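Local structure of E2A dna-binding protein (Human adenovirus 5, 2WB0) at residues Cys111-Ile124 with Pro173-Ser187. The protein binds single-stranded DNA and, by forming multimers, unwinds the template without ATP during the elongation phase of adenovirus strand-displacement replication. Numbering follows the deposited sequence.
Sequences CLHGSIMINKEHVI and PANQFSGKSCGMFFS. With ZN (zinc ion), chain B.
H122 meets S187 at one end of this contact, and a zinc ion joins C111 and H113 to C182 at the other. Along H122, CB lies 3.8 Å from A174 CB, and because chi1 is -176° the ring swings out beside its own carbonyl carbon. CG and CD2 also rest on the A174 methyl. F185 turns its edge onto one face of the imidazole in a T-shaped stack, planes at 88°, while I124 CG1 lies over the opposite face, so the ring is clamped from both sides. H122 ND1 shares a 2.8 Å hydrogen bond with S187 OG, which fixes the ring's rotation. At the tip, H122 NE2 shares a water with N175 ND2.

At the zinc, C111 SG, H113 ND1 and C182 SG are three of the four ligands; C166 supplies the last, giving a site of three cysteines and one histidine. H113 ND1 binds the zinc at 2.1 Å, which leaves H113 NE2 to donate to a water 2.9 Å away that in turn bonds K180 O. A weak bond from H113 N to C111 SG, 3.5 Å, would probably temper the thiolate's charge. Between the two ends, M117 SD makes a Met-aromatic contact 3.6 Å from F186 CE2, oblique to that ring.

The zinc thus ties together the two loops that lead into strands 118-124 and 185-186, the outer strands of a three-stranded antiparallel sheet, and C166, just past strand 158-165, brings the end of the middle strand to the same metal. W98 of strand 95-99 touches L112 and M184, and F186 packs on helix 189-206.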
loop_
_atom_site.group_PDB
_atom_site.type_symbol
_atom_site.label_atom_id
_atom_site.label_comp_id
_atom_site.label_asym_id
_atom_site.label_seq_id
_atom_site.Cartn_x
_atom_site.Cartn_y
_atom_site.Cartn_z
ATOM N N CYS A 111 -1.162 -9.909 -12.271
ATOM C CA CYS A 111 -0.557 -9.919 -10.950
ATOM C C CYS A 111 0.756 -9.183 -10.919
ATOM O O CYS A 111 1.128 -8.533 -11.887
ATOM C CB CYS A 111 -0.391 -11.364 -10.448
ATOM S SG CYS A 111 0.899 -12.255 -11.324
ATOM N N LEU A 112 1.463 -9.259 -9.793
ATOM C CA LEU A 112 2.745 -8.555 -9.632
ATOM C C LEU A 112 3.838 -9.034 -10.574
ATOM O O LEU A 112 4.731 -8.273 -10.914
ATOM C CB LEU A 112 3.226 -8.684 -8.196
ATOM C CG LEU A 112 2.848 -7.669 -7.131
ATOM C CD1 LEU A 112 2.025 -6.379 -7.511
ATOM C CD2 LEU A 112 2.575 -8.286 -5.762
ATOM N N HIS A 113 3.700 -10.250 -11.063
ATOM C CA HIS A 113 4.583 -10.773 -12.071
ATOM C C HIS A 113 4.422 -10.053 -13.388
ATOM O O HIS A 113 5.309 -10.128 -14.251
ATOM C CB HIS A 113 4.263 -12.206 -12.312
ATOM C CG HIS A 113 4.786 -13.108 -11.256
ATOM N ND1 HIS A 113 3.995 -13.628 -10.248
ATOM C CD2 HIS A 113 6.028 -13.613 -11.077
ATOM C CE1 HIS A 113 4.747 -14.386 -9.465
ATOM N NE2 HIS A 113 5.985 -14.371 -9.932
ATOM N N GLY A 114 3.282 -9.392 -13.563
ATOM C CA GLY A 114 2.925 -8.717 -14.806
ATOM C C GLY A 114 2.233 -9.631 -15.819
ATOM O O GLY A 114 2.006 -9.255 -16.973
ATOM N N SER A 115 1.922 -10.845 -15.402
ATOM C CA SER A 115 1.210 -11.798 -16.229
ATOM C C SER A 115 -0.246 -11.882 -15.853
ATOM O O SER A 115 -0.669 -11.587 -14.705
ATOM C CB SER A 115 1.833 -13.201 -16.125
ATOM O OG SER A 115 2.091 -13.572 -14.790
ATOM N N ILE A 116 -1.037 -12.206 -16.850
ATOM C CA ILE A 116 -2.403 -12.279 -16.624
ATOM C C ILE A 116 -2.737 -13.326 -15.547
ATOM O O ILE A 116 -2.050 -14.370 -15.464
ATOM C CB ILE A 116 -3.253 -12.460 -17.933
ATOM C CG1 ILE A 116 -3.768 -13.802 -18.116
ATOM C CG2 ILE A 116 -2.911 -11.705 -19.216
ATOM C CD1 ILE A 116 -5.062 -13.592 -17.695
ATOM N N MET A 117 -3.776 -13.041 -14.751
ATOM C CA MET A 117 -4.265 -13.941 -13.717
ATOM C C MET A 117 -5.307 -14.930 -14.241
ATOM O O MET A 117 -6.187 -14.556 -14.990
ATOM C CB MET A 117 -4.822 -13.161 -12.483
ATOM C CG MET A 117 -3.693 -12.275 -11.814
ATOM S SD MET A 117 -4.392 -11.247 -10.434
ATOM C CE MET A 117 -4.539 -12.521 -9.142
ATOM N N ILE A 118 -5.171 -16.189 -13.799
ATOM C CA ILE A 118 -5.992 -17.278 -14.291
ATOM C C ILE A 118 -7.312 -17.367 -13.566
ATOM O O ILE A 118 -7.360 -17.220 -12.351
ATOM C CB ILE A 118 -5.203 -18.589 -14.140
ATOM C CG1 ILE A 118 -3.857 -18.507 -14.887
ATOM C CG2 ILE A 118 -6.085 -19.832 -14.582
ATOM C CD1 ILE A 118 -4.022 -18.354 -16.358
ATOM N N ASN A 119 -8.405 -17.652 -14.278
ATOM C CA ASN A 119 -9.698 -17.796 -13.620
ATOM C C ASN A 119 -9.752 -19.082 -12.798
ATOM O O ASN A 119 -9.239 -20.058 -13.213
ATOM C CB ASN A 119 -10.835 -17.828 -14.656
ATOM C CG ASN A 119 -11.368 -16.439 -14.977
ATOM O OD1 ASN A 119 -10.884 -15.771 -15.899
ATOM N ND2 ASN A 119 -12.369 -15.981 -14.190
ATOM N N LYS A 120 -10.402 -19.048 -11.634
ATOM C CA LYS A 120 -10.526 -20.186 -10.693
ATOM C C LYS A 120 -11.939 -20.129 -10.108
ATOM O O LYS A 120 -12.500 -19.048 -9.920
ATOM C CB LYS A 120 -9.646 -19.990 -9.453
ATOM C CG LYS A 120 -8.211 -20.393 -9.541
ATOM C CD LYS A 120 -7.962 -21.691 -8.773
ATOM C CE LYS A 120 -6.765 -22.454 -9.314
ATOM N NZ LYS A 120 -5.488 -21.923 -8.704
ATOM N N GLU A 121 -12.470 -21.289 -9.742
ATOM C CA GLU A 121 -13.633 -21.289 -8.864
ATOM C C GLU A 121 -13.174 -21.301 -7.384
ATOM O O GLU A 121 -12.237 -22.015 -7.019
ATOM C CB GLU A 121 -14.556 -22.441 -9.216
ATOM C CG GLU A 121 -15.376 -22.951 -8.042
ATOM C CD GLU A 121 -16.672 -23.623 -8.485
ATOM O OE1 GLU A 121 -16.774 -24.038 -9.689
ATOM O OE2 GLU A 121 -17.594 -23.671 -7.626
ATOM N N HIS A 122 -13.777 -20.471 -6.545
ATOM C CA HIS A 122 -13.373 -20.405 -5.148
ATOM C C HIS A 122 -14.604 -20.611 -4.270
ATOM O O HIS A 122 -15.477 -19.757 -4.251
ATOM C CB HIS A 122 -12.771 -19.047 -4.859
ATOM C CG HIS A 122 -12.247 -18.901 -3.475
ATOM N ND1 HIS A 122 -12.265 -17.700 -2.801
ATOM C CD2 HIS A 122 -11.737 -19.809 -2.608
ATOM C CE1 HIS A 122 -11.707 -17.849 -1.610
ATOM N NE2 HIS A 122 -11.400 -19.122 -1.453
ATOM N N VAL A 123 -14.675 -21.755 -3.564
ATOM C CA VAL A 123 -15.849 -22.053 -2.700
ATOM C C VAL A 123 -15.513 -21.712 -1.256
ATOM O O VAL A 123 -14.538 -22.235 -0.711
ATOM C CB VAL A 123 -16.380 -23.512 -2.853
ATOM C CG1 VAL A 123 -16.743 -23.830 -4.310
ATOM C CG2 VAL A 123 -15.389 -24.508 -2.342
ATOM N N ILE A 124 -16.284 -20.799 -0.660
ATOM C CA ILE A 124 -16.064 -20.331 0.728
ATOM C C ILE A 124 -17.210 -20.820 1.641
ATOM O O ILE A 124 -18.293 -21.155 1.144
ATOM C CB ILE A 124 -15.958 -18.761 0.824
ATOM C CG1 ILE A 124 -14.926 -18.196 -0.171
ATOM C CG2 ILE A 124 -15.593 -18.319 2.274
ATOM C CD1 ILE A 124 -14.851 -16.654 -0.236
ATOM N N PRO A 173 -5.128 -25.156 -5.161
ATOM C CA PRO A 173 -6.487 -24.736 -4.764
ATOM C C PRO A 173 -6.563 -23.208 -4.776
ATOM O O PRO A 173 -5.557 -22.583 -4.529
ATOM C CB PRO A 173 -6.581 -25.193 -3.283
ATOM C CG PRO A 173 -5.670 -26.397 -3.227
ATOM C CD PRO A 173 -4.489 -26.006 -4.132
ATOM N N ALA A 174 -7.747 -22.637 -5.035
ATOM C CA ALA A 174 -7.933 -21.204 -4.922
ATOM C C ALA A 174 -7.503 -20.702 -3.550
ATOM O O ALA A 174 -7.821 -21.303 -2.520
ATOM C CB ALA A 174 -9.458 -20.813 -5.221
ATOM N N ASN A 175 -6.753 -19.609 -3.534
ATOM C CA ASN A 175 -6.310 -18.913 -2.306
ATOM C C ASN A 175 -5.247 -19.702 -1.525
ATOM O O ASN A 175 -5.024 -19.466 -0.319
ATOM C CB ASN A 175 -7.465 -18.470 -1.397
ATOM C CG ASN A 175 -7.126 -17.245 -0.547
ATOM O OD1 ASN A 175 -6.160 -16.520 -0.791
ATOM N ND2 ASN A 175 -7.902 -17.044 0.504
ATOM N N GLN A 176 -4.557 -20.594 -2.235
ATOM C CA GLN A 176 -3.360 -21.164 -1.682
ATOM C C GLN A 176 -2.234 -20.744 -2.580
ATOM O O GLN A 176 -2.436 -20.526 -3.793
ATOM C CB GLN A 176 -3.465 -22.664 -1.534
ATOM C CG GLN A 176 -4.492 -23.005 -0.451
ATOM C CD GLN A 176 -4.589 -24.513 -0.169
ATOM O OE1 GLN A 176 -3.693 -25.321 -0.582
ATOM N NE2 GLN A 176 -5.703 -24.911 0.475
ATOM N N PHE A 177 -1.067 -20.576 -1.989
ATOM C CA PHE A 177 0.013 -19.982 -2.731
ATOM C C PHE A 177 1.218 -20.913 -2.830
ATOM O O PHE A 177 1.667 -21.487 -1.832
ATOM C CB PHE A 177 0.360 -18.645 -2.095
ATOM C CG PHE A 177 -0.821 -17.722 -1.913
ATOM C CD1 PHE A 177 -1.236 -16.898 -2.967
ATOM C CD2 PHE A 177 -1.533 -17.672 -0.688
ATOM C CE1 PHE A 177 -2.325 -15.999 -2.806
ATOM C CE2 PHE A 177 -2.640 -16.795 -0.529
ATOM C CZ PHE A 177 -3.022 -15.960 -1.587
ATOM N N SER A 178 1.721 -21.059 -4.041
ATOM C CA SER A 178 2.945 -21.824 -4.299
ATOM C C SER A 178 4.186 -21.030 -3.903
ATOM O O SER A 178 4.111 -19.800 -3.718
ATOM C CB SER A 178 3.011 -22.153 -5.798
ATOM O OG SER A 178 3.516 -21.044 -6.552
ATOM N N GLY A 179 5.347 -21.711 -3.888
ATOM C CA GLY A 179 6.651 -21.083 -3.624
ATOM C C GLY A 179 7.091 -20.116 -4.716
ATOM O O GLY A 179 8.072 -19.401 -4.571
ATOM N N LYS A 180 6.354 -20.074 -5.820
ATOM C CA LYS A 180 6.688 -19.111 -6.879
ATOM C C LYS A 180 5.640 -18.014 -7.005
ATOM O O LYS A 180 5.726 -17.177 -7.921
ATOM C CB LYS A 180 6.797 -19.829 -8.213
ATOM C CG LYS A 180 8.065 -20.760 -8.282
ATOM C CD LYS A 180 8.076 -21.502 -9.608
ATOM C CE LYS A 180 9.313 -22.457 -9.715
ATOM N NZ LYS A 180 10.548 -21.705 -9.304
ATOM N N SER A 181 4.656 -18.022 -6.115
ATOM C CA SER A 181 3.569 -17.025 -6.162
ATOM C C SER A 181 4.072 -15.634 -5.841
ATOM O O SER A 181 5.096 -15.490 -5.173
ATOM C CB SER A 181 2.525 -17.341 -5.098
ATOM O OG SER A 181 1.410 -16.466 -5.240
ATOM N N CYS A 182 3.344 -14.601 -6.326
ATOM C CA CYS A 182 3.525 -13.219 -5.864
ATOM C C CYS A 182 2.581 -12.929 -4.693
ATOM O O CYS A 182 2.692 -11.866 -4.076
ATOM C CB CYS A 182 3.273 -12.184 -7.012
ATOM S SG CYS A 182 1.621 -12.331 -7.692
ATOM N N GLY A 183 1.685 -13.876 -4.376
ATOM C CA GLY A 183 0.771 -13.776 -3.231
ATOM C C GLY A 183 -0.542 -13.043 -3.546
ATOM O O GLY A 183 -1.353 -12.813 -2.666
ATOM N N MET A 184 -0.726 -12.616 -4.791
ATOM C CA MET A 184 -1.947 -11.923 -5.180
ATOM C C MET A 184 -3.015 -12.960 -5.558
ATOM O O MET A 184 -2.740 -13.952 -6.267
ATOM C CB MET A 184 -1.637 -11.035 -6.386
ATOM C CG MET A 184 -2.675 -9.996 -6.639
ATOM S SD MET A 184 -2.038 -8.592 -7.611
ATOM C CE MET A 184 -0.588 -8.197 -6.873
ATOM N N PHE A 185 -4.232 -12.716 -5.098
ATOM C CA PHE A 185 -5.407 -13.568 -5.351
ATOM C C PHE A 185 -6.647 -12.713 -5.140
ATOM O O PHE A 185 -6.727 -11.932 -4.143
ATOM C CB PHE A 185 -5.448 -14.750 -4.378
ATOM C CG PHE A 185 -6.685 -15.553 -4.505
ATOM C CD1 PHE A 185 -6.812 -16.467 -5.553
ATOM C CD2 PHE A 185 -7.792 -15.303 -3.663
ATOM C CE1 PHE A 185 -7.985 -17.227 -5.722
ATOM C CE2 PHE A 185 -8.969 -16.094 -3.817
ATOM C CZ PHE A 185 -9.051 -17.021 -4.839
ATOM N N PHE A 186 -7.597 -12.815 -6.049
ATOM C CA PHE A 186 -8.883 -12.140 -5.887
ATOM C C PHE A 186 -10.010 -13.157 -5.863
ATOM O O PHE A 186 -10.154 -13.967 -6.783
ATOM C CB PHE A 186 -9.067 -11.100 -7.000
ATOM C CG PHE A 186 -7.958 -10.083 -7.051
ATOM C CD1 PHE A 186 -7.765 -9.197 -5.967
ATOM C CD2 PHE A 186 -7.143 -9.970 -8.167
ATOM C CE1 PHE A 186 -6.764 -8.229 -5.982
ATOM C CE2 PHE A 186 -6.109 -9.009 -8.206
ATOM C CZ PHE A 186 -5.888 -8.167 -7.116
ATOM N N SER A 187 -10.770 -13.166 -4.762
ATOM C CA SER A 187 -11.961 -14.039 -4.664
ATOM C C SER A 187 -12.950 -13.554 -5.687
ATOM O O SER A 187 -13.709 -14.334 -6.286
ATOM C CB SER A 187 -12.628 -13.877 -3.310
ATOM O OG SER A 187 -12.202 -14.943 -2.523
HETATM ZN ZN ZN B . 2.012 -13.435 -9.725
HETATM O O HOH W 1 8.022 -16.182 -8.991
HETATM O O HOH W 2 -5.099 -20.599 -6.715
HETATM O O HOH W 3 -9.937 -19.504 1.222
#